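Local coordinates for reticulocyte-binding protein 2a (Plasmodium vivax, PDB 4Z8N) that probably binds a receptor on the red-cell surface through this helical erythrocyte-binding domain as the malaria parasite invades reticulocytes, at residues E78-V83 with H101-Q106. Numbering follows the deposited sequence.
Sequences EKTIFV and HNEYKQ
Thr-80 pushes its methyl against the root of the Tyr-104 side chain, CG2 lying 3.7 Å from CB and 3.9 Å from CA of the tyrosine. The methyl reaches that far because, with OG1 of Thr-80 beside the backbone N (chi1 -60°), CG2 is left anti to it, on a CB already directed at the other helix. The CA atoms of Thr-80 and Tyr-104, 6.1 Å apart, are the closest CA pair between the segments. The next residue, Ile-81, meets the ring itself: CG1 approaches CD1 of Tyr-104 obliquely at 3.8 Å, and CD1 of Ile-81 lies 4.0 Å from CE1 of Tyr-104. This apolar half is the tight one. On the looser, more polar side Glu-103 merely comes by, its OE2 4.4 Å from OG1 of Thr-80; OE1 of Glu-103 pairs with Lys-100, while the threonine hydroxyl hydrogen-bonds to Ala-76 O and Gln-107 OE1. No hydrogen bond joins 78-83 to 101-106. The contact is thus plain side-chain packing between helices 71-85 and 94-115, whose segments here run roughly antiparallel (151° between their directions), with Phe-206 of helix 199-237 meeting the Tyr-104 ring edge-to-face and Ile-4, near the N-terminus, packing on Ile-81.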
# COMPACT_ATOMS: atom_id res chain seq x y z
N GLU A 78 -15.19 -10.89 0.99
CA GLU A 78 -15.42 -10.64 -0.44
C GLU A 78 -16.77 -11.16 -0.92
O GLU A 78 -17.37 -10.59 -1.83
CB GLU A 78 -14.29 -11.26 -1.27
CG GLU A 78 -12.94 -10.59 -1.07
CD GLU A 78 -11.95 -10.90 -2.18
OE1 GLU A 78 -11.16 -11.86 -2.02
OE2 GLU A 78 -11.97 -10.19 -3.20
N LYS A 79 -17.27 -12.23 -0.31
CA LYS A 79 -18.58 -12.73 -0.67
C LYS A 79 -19.67 -11.78 -0.18
O LYS A 79 -20.69 -11.61 -0.84
CB LYS A 79 -18.81 -14.14 -0.11
CG LYS A 79 -19.34 -15.11 -1.14
CD LYS A 79 -18.46 -15.08 -2.38
CE LYS A 79 -19.27 -15.21 -3.66
NZ LYS A 79 -18.39 -15.16 -4.86
N THR A 80 -19.44 -11.16 0.98
CA THR A 80 -20.37 -10.17 1.49
C THR A 80 -20.41 -8.94 0.58
O THR A 80 -21.48 -8.41 0.27
CB THR A 80 -20.01 -9.73 2.92
OG1 THR A 80 -20.03 -10.88 3.78
CG2 THR A 80 -20.99 -8.70 3.44
N ILE A 81 -19.23 -8.49 0.16
CA ILE A 81 -19.11 -7.35 -0.75
C ILE A 81 -19.82 -7.63 -2.07
O ILE A 81 -20.48 -6.74 -2.63
CB ILE A 81 -17.62 -7.01 -1.01
CG1 ILE A 81 -16.97 -6.50 0.27
CG2 ILE A 81 -17.49 -5.99 -2.13
CD1 ILE A 81 -15.50 -6.21 0.14
N PHE A 82 -19.69 -8.86 -2.57
CA PHE A 82 -20.35 -9.26 -3.81
C PHE A 82 -21.87 -9.12 -3.70
O PHE A 82 -22.53 -8.66 -4.63
CB PHE A 82 -19.97 -10.71 -4.16
CG PHE A 82 -20.54 -11.20 -5.46
CD1 PHE A 82 -20.47 -10.41 -6.61
CD2 PHE A 82 -21.13 -12.45 -5.56
CE1 PHE A 82 -20.99 -10.86 -7.81
CE2 PHE A 82 -21.65 -12.90 -6.76
CZ PHE A 82 -21.58 -12.11 -7.89
N VAL A 83 -22.42 -9.50 -2.55
CA VAL A 83 -23.86 -9.35 -2.30
C VAL A 83 -24.25 -7.87 -2.25
O VAL A 83 -25.28 -7.48 -2.81
CB VAL A 83 -24.29 -10.02 -0.97
CG1 VAL A 83 -25.78 -9.85 -0.75
CG2 VAL A 83 -23.92 -11.49 -0.97
N HIS A 101 -24.70 -5.36 5.31
CA HIS A 101 -23.76 -4.27 5.45
C HIS A 101 -23.17 -4.26 6.85
O HIS A 101 -21.97 -4.04 7.04
CB HIS A 101 -24.43 -2.92 5.16
CG HIS A 101 -23.48 -1.76 5.19
ND1 HIS A 101 -22.71 -1.40 4.11
CD2 HIS A 101 -23.17 -0.90 6.18
CE1 HIS A 101 -21.97 -0.35 4.43
NE2 HIS A 101 -22.23 -0.03 5.68
N ASN A 102 -24.02 -4.52 7.84
CA ASN A 102 -23.58 -4.66 9.22
C ASN A 102 -22.56 -5.79 9.35
O ASN A 102 -21.55 -5.66 10.05
CB ASN A 102 -24.78 -4.91 10.13
CG ASN A 102 -24.43 -4.80 11.60
OD1 ASN A 102 -24.40 -3.71 12.16
ND2 ASN A 102 -24.17 -5.94 12.23
N GLU A 103 -22.81 -6.89 8.64
CA GLU A 103 -21.91 -8.03 8.62
C GLU A 103 -20.57 -7.67 7.96
O GLU A 103 -19.51 -8.12 8.40
CB GLU A 103 -22.57 -9.20 7.88
CG GLU A 103 -21.79 -10.50 7.94
CD GLU A 103 -22.58 -11.67 7.37
OE1 GLU A 103 -23.77 -11.48 7.05
OE2 GLU A 103 -22.02 -12.78 7.26
N TYR A 104 -20.64 -6.86 6.91
CA TYR A 104 -19.46 -6.41 6.19
C TYR A 104 -18.50 -5.64 7.10
O TYR A 104 -17.29 -5.84 7.05
CB TYR A 104 -19.86 -5.54 5.00
CG TYR A 104 -18.79 -4.57 4.54
CD1 TYR A 104 -17.75 -5.00 3.72
CD2 TYR A 104 -18.82 -3.24 4.92
CE1 TYR A 104 -16.77 -4.11 3.30
CE2 TYR A 104 -17.85 -2.36 4.51
CZ TYR A 104 -16.83 -2.80 3.70
OH TYR A 104 -15.86 -1.91 3.29
N LYS A 105 -19.05 -4.75 7.93
CA LYS A 105 -18.25 -3.97 8.86
C LYS A 105 -17.49 -4.87 9.84
O LYS A 105 -16.30 -4.68 10.06
CB LYS A 105 -19.13 -3.00 9.65
CG LYS A 105 -19.77 -1.90 8.81
CD LYS A 105 -20.81 -1.15 9.63
CE LYS A 105 -21.29 0.11 8.93
NZ LYS A 105 -22.37 0.80 9.69
N GLN A 106 -18.19 -5.84 10.41
CA GLN A 106 -17.58 -6.77 11.35
C GLN A 106 -16.49 -7.59 10.66
O GLN A 106 -15.41 -7.78 11.20
CB GLN A 106 -18.64 -7.70 11.94
CG GLN A 106 -19.75 -6.98 12.69
CD GLN A 106 -20.96 -7.85 12.96
OE1 GLN A 106 -21.22 -8.81 12.23
NE2 GLN A 106 -21.70 -7.54 14.02